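Local coordinates for putative aldolase (Bacteroides vulgatus ATCC 8482, PDB 3DXI), which is of uncertain function but folds as a TIM barrel, eight parallel strands closed into a ring inside surrounding helices, at residues A[6-11]-A[216-221]; A[14-19]-A[220-225]; A[40-45]-A[75-80]. All coordinates share one frame; numbering follows the deposited sequence.

Interaction 1: residues A[6-11]-A[216-221]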
loop_
_atom_site.group_PDB
_atom_site.type_symbol
_atom_site.label_atom_id
_atom_site.label_comp_id
_atom_site.label_asym_id
_atom_site.label_seq_id
_atom_site.Cartn_x
_atom_site.Cartn_y
_atom_site.Cartn_z
ATOM N N LEU A 6 7.193 -12.920 -12.256
ATOM C CA LEU A 6 6.086 -13.389 -13.081
ATOM C C LEU A 6 4.892 -12.446 -13.048
ATOM O O LEU A 6 4.408 -12.066 -11.980
ATOM C CB LEU A 6 5.647 -14.788 -12.624
ATOM C CG LEU A 6 4.514 -15.491 -13.387
ATOM C CD1 LEU A 6 4.625 -17.001 -13.182
ATOM C CD2 LEU A 6 3.160 -14.984 -12.903
ATOM N N ASP A 7 4.420 -12.067 -14.229
ATOM C CA ASP A 7 3.265 -11.187 -14.327
ATOM C C ASP A 7 2.068 -12.002 -14.795
ATOM O O ASP A 7 2.148 -12.739 -15.788
ATOM C CB ASP A 7 3.546 -10.043 -15.300
ATOM C CG ASP A 7 2.395 -9.071 -15.398
ATOM O OD1 ASP A 7 1.421 -9.365 -16.117
ATOM O OD2 ASP A 7 2.453 -8.014 -14.739
ATOM N N CYS A 8 0.964 -11.884 -14.063
ATOM C CA CYS A 8 -0.252 -12.615 -14.396
ATOM C C CYS A 8 -1.450 -11.701 -14.624
ATOM O O CYS A 8 -2.583 -12.064 -14.319
ATOM C CB CYS A 8 -0.573 -13.643 -13.297
ATOM S SG CYS A 8 -0.601 -12.998 -11.597
ATOM N N THR A 9 -1.194 -10.527 -15.190
ATOM C CA THR A 9 -2.244 -9.546 -15.460
ATOM C C THR A 9 -3.479 -10.108 -16.174
ATOM O O THR A 9 -4.597 -10.001 -15.667
ATOM C CB THR A 9 -1.688 -8.366 -16.301
ATOM O OG1 THR A 9 -0.539 -7.807 -15.647
ATOM C CG2 THR A 9 -2.743 -7.288 -16.464
ATOM N N LEU A 10 -3.283 -10.709 -17.344
ATOM C CA LEU A 10 -4.408 -11.249 -18.118
ATOM C C LEU A 10 -5.178 -12.387 -17.452
ATOM O O LEU A 10 -6.406 -12.452 -17.549
ATOM C CB LEU A 10 -3.929 -11.711 -19.499
ATOM C CG LEU A 10 -3.260 -10.655 -20.385
ATOM C CD1 LEU A 10 -2.939 -11.259 -21.744
ATOM C CD2 LEU A 10 -4.180 -9.447 -20.545
ATOM N N ARG A 11 -4.456 -13.282 -16.784
ATOM C CA ARG A 11 -5.073 -14.426 -16.121
ATOM C C ARG A 11 -5.867 -14.015 -14.886
ATOM O O ARG A 11 -7.004 -14.445 -14.685
ATOM C CB ARG A 11 -3.992 -15.444 -15.725
ATOM C CG ARG A 11 -4.518 -16.768 -15.165
ATOM C CD ARG A 11 -4.879 -16.679 -13.685
ATOM N NE ARG A 11 -3.703 -16.524 -12.828
ATOM C CZ ARG A 11 -3.753 -16.435 -11.502
ATOM N NH1 ARG A 11 -4.920 -16.484 -10.874
ATOM N NH2 ARG A 11 -2.636 -16.307 -10.799
ATOM N N ASP A 216 5.056 -12.980 -7.888
ATOM C CA ASP A 216 3.924 -12.706 -8.775
ATOM C C ASP A 216 3.428 -11.268 -8.575
ATOM O O ASP A 216 3.424 -10.748 -7.455
ATOM C CB ASP A 216 2.747 -13.645 -8.465
ATOM C CG ASP A 216 2.932 -15.052 -9.012
ATOM O OD1 ASP A 216 4.075 -15.442 -9.349
ATOM O OD2 ASP A 216 1.915 -15.777 -9.088
ATOM N N ALA A 217 2.987 -10.647 -9.663
ATOM C CA ALA A 217 2.441 -9.292 -9.627
ATOM C C ALA A 217 1.688 -9.063 -10.933
ATOM O O ALA A 217 1.752 -9.896 -11.833
ATOM C CB ALA A 217 3.558 -8.269 -9.466
ATOM N N THR A 218 0.961 -7.953 -11.028
ATOM C CA THR A 218 0.214 -7.621 -12.236
ATOM C C THR A 218 0.254 -6.111 -12.464
ATOM O O THR A 218 0.450 -5.346 -11.520
ATOM C CB THR A 218 -1.270 -8.071 -12.135
ATOM O OG1 THR A 218 -1.919 -7.371 -11.065
ATOM C CG2 THR A 218 -1.359 -9.573 -11.880
ATOM N N ILE A 219 0.083 -5.689 -13.715
ATOM C CA ILE A 219 0.091 -4.269 -14.061
ATOM C C ILE A 219 -1.104 -3.571 -13.392
ATOM O O ILE A 219 -2.258 -3.955 -13.590
ATOM C CB ILE A 219 0.046 -4.082 -15.597
ATOM C CG1 ILE A 219 1.312 -4.685 -16.226
ATOM C CG2 ILE A 219 -0.088 -2.605 -15.951
ATOM C CD1 ILE A 219 2.619 -4.078 -15.723
ATOM N N THR A 220 -0.787 -2.547 -12.600
ATOM C CA THR A 220 -1.731 -1.754 -11.807
ATOM C C THR A 220 -2.396 -2.587 -10.718
ATOM O O THR A 220 -3.386 -2.163 -10.130
ATOM C CB THR A 220 -2.842 -1.053 -12.657
ATOM O OG1 THR A 220 -3.706 -2.028 -13.239
ATOM C CG2 THR A 220 -2.227 -0.196 -13.760
ATOM N N GLY A 221 -1.834 -3.764 -10.442
ATOM C CA GLY A 221 -2.386 -4.640 -9.415
ATOM C C GLY A 221 -3.707 -5.276 -9.810
ATOM O O GLY A 221 -4.400 -5.864 -8.979
#
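T9 and I219 meet through one straight bond: the backbone N of I219 donates to T9 OG1 at 2.9 Å, with an N-H...O angle of 170°. D7 sets that hydroxyl in place. Starting at its CB, the D7 side chain lies alongside the A217 carbonyl, 3.9 Å from A217 O. With CG anti to the backbone N (chi1 -178°), the chain stays by the same carbonyl, D7 CG 3.7 Å from A217 O, and the carboxylate splits its work. OD2 faces the other segment, 3.4 Å from T218 CA. OD1 turns back to its own segment and accepts from both T9 N and T9 OG1; the amide, 3.0 Å from OD1, comes in from above the carboxylate plane in an Asx turn, while the hydroxyl uses the syn lone pair. Y29 OH is a third donor to OD1. Next to this polar network T218 CG2 packs against C8 SG at 3.5 Å. Earlier in both segments the backbones pair as parallel strands: A217 N reaches L6 O at 3.1 Å, and C8 N returns to A217 O at the same length. L6 lies beside D216, whose OD2 is held by R105 and H192. Strands 4-7 and 214-217, first and last of the eight, close the barrel here, with helices 23-34, 231-241 and 248-265 packed against D7, T9 and I219.

Interaction 2: residues A[14-19]-A[220-225]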
loop_
_atom_site.group_PDB
_atom_site.type_symbol
_atom_site.label_atom_id
_atom_site.label_comp_id
_atom_site.label_asym_id
_atom_site.label_seq_id
_atom_site.Cartn_x
_atom_site.Cartn_y
_atom_site.Cartn_z
ATOM N N GLY A 14 -8.559 -10.916 -15.839
ATOM C CA GLY A 14 -9.647 -11.254 -16.742
ATOM C C GLY A 14 -11.013 -11.318 -16.078
ATOM O O GLY A 14 -12.043 -11.197 -16.737
ATOM N N TYR A 15 -11.017 -11.507 -14.765
ATOM C CA TYR A 15 -12.244 -11.585 -13.985
ATOM C C TYR A 15 -13.276 -10.532 -14.408
ATOM O O TYR A 15 -14.438 -10.848 -14.673
ATOM C CB TYR A 15 -11.895 -11.391 -12.509
ATOM C CG TYR A 15 -13.066 -11.422 -11.554
ATOM C CD1 TYR A 15 -13.512 -12.625 -11.008
ATOM C CD2 TYR A 15 -13.712 -10.244 -11.173
ATOM C CE1 TYR A 15 -14.568 -12.654 -10.100
ATOM C CE2 TYR A 15 -14.771 -10.261 -10.268
ATOM C CZ TYR A 15 -15.190 -11.470 -9.736
ATOM O OH TYR A 15 -16.226 -11.495 -8.833
ATOM N N TYR A 16 -12.833 -9.283 -14.482
ATOM C CA TYR A 16 -13.701 -8.159 -14.825
ATOM C C TYR A 16 -14.256 -8.112 -16.247
ATOM O O TYR A 16 -15.325 -7.549 -16.476
ATOM C CB TYR A 16 -12.956 -6.856 -14.547
ATOM C CG TYR A 16 -12.520 -6.692 -13.107
ATOM C CD1 TYR A 16 -13.450 -6.402 -12.106
ATOM C CD2 TYR A 16 -11.180 -6.806 -12.752
ATOM C CE1 TYR A 16 -13.054 -6.224 -10.787
ATOM C CE2 TYR A 16 -10.770 -6.631 -11.433
ATOM C CZ TYR A 16 -11.712 -6.338 -10.455
ATOM O OH TYR A 16 -11.307 -6.148 -9.153
ATOM N N THR A 17 -13.538 -8.700 -17.199
ATOM C CA THR A 17 -13.958 -8.665 -18.599
ATOM C C THR A 17 -14.318 -10.022 -19.197
ATOM O O THR A 17 -14.365 -10.168 -20.419
ATOM C CB THR A 17 -12.839 -8.067 -19.455
ATOM O OG1 THR A 17 -11.707 -8.946 -19.421
ATOM C CG2 THR A 17 -12.425 -6.702 -18.908
ATOM N N ASN A 18 -14.582 -11.004 -18.340
ATOM C CA ASN A 18 -14.894 -12.358 -18.786
ATOM C C ASN A 18 -13.668 -12.915 -19.487
ATOM O O ASN A 18 -13.789 -13.779 -20.357
ATOM C CB ASN A 18 -16.062 -12.373 -19.772
ATOM C CG ASN A 18 -17.336 -11.837 -19.174
ATOM O OD1 ASN A 18 -17.684 -12.160 -18.039
ATOM N ND2 ASN A 18 -18.054 -11.025 -19.946
ATOM N N TRP A 19 -12.495 -12.409 -19.113
ATOM C CA TRP A 19 -11.240 -12.846 -19.711
ATOM C C TRP A 19 -11.156 -12.514 -21.199
ATOM O O TRP A 19 -10.441 -13.165 -21.960
ATOM C CB TRP A 19 -11.039 -14.348 -19.478
ATOM C CG TRP A 19 -10.604 -14.636 -18.074
ATOM C CD1 TRP A 19 -9.323 -14.607 -17.591
ATOM C CD2 TRP A 19 -11.454 -14.873 -16.943
ATOM N NE1 TRP A 19 -9.325 -14.799 -16.231
ATOM C CE2 TRP A 19 -10.618 -14.964 -15.806
ATOM C CE3 TRP A 19 -12.840 -15.007 -16.778
ATOM C CZ2 TRP A 19 -11.126 -15.190 -14.520
ATOM C CZ3 TRP A 19 -13.343 -15.229 -15.500
ATOM C CH2 TRP A 19 -12.488 -15.317 -14.387
ATOM N N THR A 220 -0.787 -2.547 -12.600
ATOM C CA THR A 220 -1.731 -1.754 -11.807
ATOM C C THR A 220 -2.396 -2.587 -10.718
ATOM O O THR A 220 -3.386 -2.163 -10.130
ATOM C CB THR A 220 -2.842 -1.053 -12.657
ATOM O OG1 THR A 220 -3.706 -2.028 -13.239
ATOM C CG2 THR A 220 -2.227 -0.196 -13.760
ATOM N N GLY A 221 -1.834 -3.764 -10.442
ATOM C CA GLY A 221 -2.386 -4.640 -9.415
ATOM C C GLY A 221 -3.707 -5.276 -9.810
ATOM O O GLY A 221 -4.400 -5.864 -8.979
HETATM N N MSE A 222 -4.055 -5.163 -11.087
HETATM C CA MSE A 222 -5.303 -5.716 -11.609
HETATM C C MSE A 222 -5.547 -7.133 -11.103
HETATM O O MSE A 222 -4.696 -8.018 -11.231
HETATM C CB MSE A 222 -5.293 -5.704 -13.143
HETATM C CG MSE A 222 -6.610 -6.128 -13.785
HETATM SE SE MSE A 222 -6.535 -6.020 -15.726
HETATM C CE MSE A 222 -8.431 -5.945 -16.132
ATOM N N GLY A 223 -6.728 -7.326 -10.525
ATOM C CA GLY A 223 -7.116 -8.609 -9.974
ATOM C C GLY A 223 -8.439 -8.391 -9.270
ATOM O O GLY A 223 -8.822 -7.247 -9.031
ATOM N N ARG A 224 -9.149 -9.460 -8.938
ATOM C CA ARG A 224 -10.436 -9.293 -8.275
ATOM C C ARG A 224 -10.292 -8.662 -6.889
ATOM O O ARG A 224 -9.280 -8.847 -6.202
ATOM C CB ARG A 224 -11.172 -10.638 -8.184
ATOM C CG ARG A 224 -10.377 -11.764 -7.548
ATOM C CD ARG A 224 -11.206 -13.053 -7.492
ATOM N NE ARG A 224 -11.490 -13.619 -8.813
ATOM C CZ ARG A 224 -10.682 -14.453 -9.464
ATOM N NH1 ARG A 224 -9.528 -14.826 -8.920
ATOM N NH2 ARG A 224 -11.029 -14.923 -10.658
ATOM N N GLY A 225 -11.308 -7.897 -6.497
ATOM C CA GLY A 225 -11.296 -7.244 -5.200
ATOM C C GLY A 225 -10.181 -6.234 -5.011
ATOM O O GLY A 225 -10.020 -5.308 -5.815
HETATM O O HOH W 1 -12.524 -4.774 -7.119
#
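R224 and Y15 cross at about a right angle, and the arginine uses two parts of itself on the one ring. Its CB sits over the middle of the ring face in a CH-pi contact, 3.9 Å from the centroid. Further out the chain bends (chi3 67°) and carries the guanidinium to the rim of the same face, R224 NE 3.1 Å from Y15 CD1. That carbon lies at the guanidinium edge, near its plane, and the two flat groups stand 87° apart; the guanidinium is therefore not stacked on the ring. R224 NH2 goes on to the rim of the W19 indole, 3.9 Å from CZ2.

Y16 does the polar work. Its hydroxyl donates to the G223 carbonyl, with Y16 OH and G223 O 2.7 Å apart, and comes in tilted 28° from the carbonyl plane. A water donates to the same OH at 2.7 Å and also to G225 O at 2.9 Å, so the phenol is tied to two backbone carbonyls, one of them through solvent. Alongside, Y16 CD2 has the methyl CE of the selenomethionine M222 at 4.4 Å, a loose apolar touch.

Both segments are loops at the C-terminal ends of barrel strands. Loop 14-19 links helix 9-13 to helix 23-34; loop 220-225 lies between strand 214-217 and helix 231-241. Helix 248-265 reaches both, Y265 meeting the Y16 ring and F258 touching M222, while D12 of helix 9-13 packs on R224.

Interaction 3: residues A[40-45]-A[75-80]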
loop_
_atom_site.group_PDB
_atom_site.type_symbol
_atom_site.label_atom_id
_atom_site.label_comp_id
_atom_site.label_asym_id
_atom_site.label_seq_id
_atom_site.Cartn_x
_atom_site.Cartn_y
_atom_site.Cartn_z
ATOM N N TYR A 40 8.420 -14.489 -16.568
ATOM C CA TYR A 40 7.281 -15.341 -16.885
ATOM C C TYR A 40 6.010 -14.530 -17.054
ATOM O O TYR A 40 5.793 -13.535 -16.357
ATOM C CB TYR A 40 7.052 -16.358 -15.765
ATOM C CG TYR A 40 7.941 -17.571 -15.826
ATOM C CD1 TYR A 40 7.445 -18.795 -16.269
ATOM C CD2 TYR A 40 9.276 -17.503 -15.430
ATOM C CE1 TYR A 40 8.255 -19.925 -16.313
ATOM C CE2 TYR A 40 10.095 -18.626 -15.474
ATOM C CZ TYR A 40 9.575 -19.835 -15.917
ATOM O OH TYR A 40 10.380 -20.945 -15.979
ATOM N N LEU A 41 5.168 -14.976 -17.978
ATOM C CA LEU A 41 3.897 -14.329 -18.241
ATOM C C LEU A 41 2.813 -15.403 -18.219
ATOM O O LEU A 41 2.806 -16.294 -19.065
ATOM C CB LEU A 41 3.900 -13.655 -19.618
ATOM C CG LEU A 41 5.053 -12.726 -20.011
ATOM C CD1 LEU A 41 4.801 -12.196 -21.412
ATOM C CD2 LEU A 41 5.172 -11.577 -19.019
ATOM N N GLU A 42 1.918 -15.331 -17.238
ATOM C CA GLU A 42 0.817 -16.284 -17.149
ATOM C C GLU A 42 -0.331 -15.548 -17.817
ATOM O O GLU A 42 -0.951 -14.665 -17.221
ATOM C CB GLU A 42 0.491 -16.589 -15.697
ATOM C CG GLU A 42 -0.584 -17.626 -15.524
ATOM C CD GLU A 42 -0.728 -18.022 -14.083
ATOM O OE1 GLU A 42 -0.976 -17.121 -13.254
ATOM O OE2 GLU A 42 -0.588 -19.227 -13.780
ATOM N N VAL A 43 -0.604 -15.927 -19.060
ATOM C CA VAL A 43 -1.603 -15.265 -19.884
ATOM C C VAL A 43 -3.059 -15.694 -19.764
ATOM O O VAL A 43 -3.950 -15.006 -20.277
ATOM C CB VAL A 43 -1.189 -15.361 -21.362
ATOM C CG1 VAL A 43 0.208 -14.755 -21.545
ATOM C CG2 VAL A 43 -1.197 -16.819 -21.808
ATOM N N GLY A 44 -3.316 -16.819 -19.107
ATOM C CA GLY A 44 -4.693 -17.254 -18.978
ATOM C C GLY A 44 -4.889 -18.668 -18.487
ATOM O O GLY A 44 -3.948 -19.334 -18.056
ATOM N N TYR A 45 -6.135 -19.119 -18.561
ATOM C CA TYR A 45 -6.529 -20.453 -18.134
ATOM C C TYR A 45 -6.784 -21.348 -19.337
ATOM O O TYR A 45 -6.954 -20.870 -20.464
ATOM C CB TYR A 45 -7.843 -20.391 -17.344
ATOM C CG TYR A 45 -7.775 -19.732 -15.982
ATOM C CD1 TYR A 45 -7.438 -20.472 -14.850
ATOM C CD2 TYR A 45 -8.058 -18.374 -15.826
ATOM C CE1 TYR A 45 -7.387 -19.880 -13.588
ATOM C CE2 TYR A 45 -8.008 -17.763 -14.564
ATOM C CZ TYR A 45 -7.673 -18.528 -13.453
ATOM O OH TYR A 45 -7.615 -17.956 -12.210
ATOM N N LYS A 75 9.085 -16.552 -21.066
ATOM C CA LYS A 75 8.431 -17.835 -20.856
ATOM C C LYS A 75 6.932 -17.621 -20.659
ATOM O O LYS A 75 6.506 -16.635 -20.054
ATOM C CB LYS A 75 9.053 -18.566 -19.661
ATOM C CG LYS A 75 10.420 -19.186 -19.991
ATOM C CD LYS A 75 10.967 -19.995 -18.839
ATOM C CE LYS A 75 12.163 -20.830 -19.261
ATOM N NZ LYS A 75 12.598 -21.754 -18.174
ATOM N N ILE A 76 6.136 -18.543 -21.186
ATOM C CA ILE A 76 4.685 -18.438 -21.106
ATOM C C ILE A 76 4.072 -19.526 -20.231
ATOM O O ILE A 76 4.485 -20.688 -20.271
ATOM C CB ILE A 76 4.056 -18.533 -22.519
ATOM C CG1 ILE A 76 4.620 -17.435 -23.422
ATOM C CG2 ILE A 76 2.539 -18.421 -22.430
ATOM C CD1 ILE A 76 4.242 -16.039 -22.994
ATOM N N ALA A 77 3.077 -19.140 -19.444
ATOM C CA ALA A 77 2.397 -20.081 -18.577
ATOM C C ALA A 77 0.889 -19.902 -18.670
ATOM O O ALA A 77 0.399 -18.835 -19.046
ATOM C CB ALA A 77 2.844 -19.877 -17.133
ATOM N N ILE A 78 0.162 -20.967 -18.350
ATOM C CA ILE A 78 -1.291 -20.918 -18.297
ATOM C C ILE A 78 -1.612 -21.614 -16.975
ATOM O O ILE A 78 -0.771 -22.329 -16.421
ATOM C CB ILE A 78 -1.987 -21.659 -19.487
ATOM C CG1 ILE A 78 -1.718 -23.163 -19.427
ATOM C CG2 ILE A 78 -1.554 -21.038 -20.815
ATOM C CD1 ILE A 78 -2.694 -23.921 -18.546
HETATM N N MSE A 79 -2.816 -21.404 -16.463
HETATM C CA MSE A 79 -3.196 -22.014 -15.201
HETATM C C MSE A 79 -4.368 -22.974 -15.341
HETATM O O MSE A 79 -5.228 -22.804 -16.209
HETATM C CB MSE A 79 -3.538 -20.916 -14.185
HETATM C CG MSE A 79 -4.134 -21.420 -12.884
HETATM SE SE MSE A 79 -4.284 -20.025 -11.547
HETATM C CE MSE A 79 -2.492 -20.163 -10.817
ATOM N N LEU A 80 -4.375 -23.987 -14.479
ATOM C CA LEU A 80 -5.432 -24.989 -14.424
ATOM C C LEU A 80 -5.959 -25.007 -12.995
ATOM O O LEU A 80 -5.175 -24.953 -12.045
ATOM C CB LEU A 80 -4.889 -26.384 -14.737
ATOM C CG LEU A 80 -4.400 -26.746 -16.136
ATOM C CD1 LEU A 80 -3.856 -28.171 -16.115
ATOM C CD2 LEU A 80 -5.549 -26.621 -17.132
#
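Y40 OH is gripped by K75 NZ at 3.2 Å, and also by E129, whose carboxylate takes the lysine amine in a salt bridge with its other oxygen. The lysine gets there by lying along the tyrosine. Its CB sits over one face of the Y40 ring, 3.8 Å from the centroid, and the chain runs on extended beyond CG, so that K75 CD arrives 3.1 Å from Y40 OH and the amine ends beside the hydroxyl.

Away from this end the backbones take over as parallel strands. L41 N donates to K75 O, A77 N to L41 O at 2.9 Å, and V43 N to A77 O. Strands 40-45 and 75-81 are second and third in the eight-stranded TIM barrel, crossing here at -38°. At V43 strand 40-45 gains a residue over 75-81: E42 pairs with A77, yet the next bond runs from M79 N to G44 O, 2.8 Å long.

Y40, E42 and Y45 share one face with K75, A77 and the selenomethionine M79. There E42 extends its carboxylate (CG anti to the backbone N, chi1 -177°) until OE2 is 3.4 Å from M79 CB, while OE1 is held by salt bridges to R11 and R105. M79 lies side by side with Y45, its CG 3.7 Å from Y45 CE1 and its selenium oblique to the ring in a Met-aromatic contact. I76, on the face it shares with L41 and I78, meets V43 at about a right angle, I76 CG2 4.1 Å from V43 CG2, with L68 of helix 62-71 against V43.

All three contacts belong to one barrel: the centres of interactions 1 and 2 are about 10 Å apart, as are those of 1 and 3, and those of 2 and 3 about 15 Å. Interaction 1 joins the first strand to the eighth and interaction 3 the second to the third, with strand 4-7 bonded to 40-45 between them. Interaction 2 shares T220 and G221 with interaction 1. Along the chain, 40-45/75-80 is nested inside the long loops closed by the other two. R11, from 6-11, reaches the other two contacts, its side chain to E42 and its carbonyl to W19. Strand pairing and loop packing thus join the chain's start to its eighth strand.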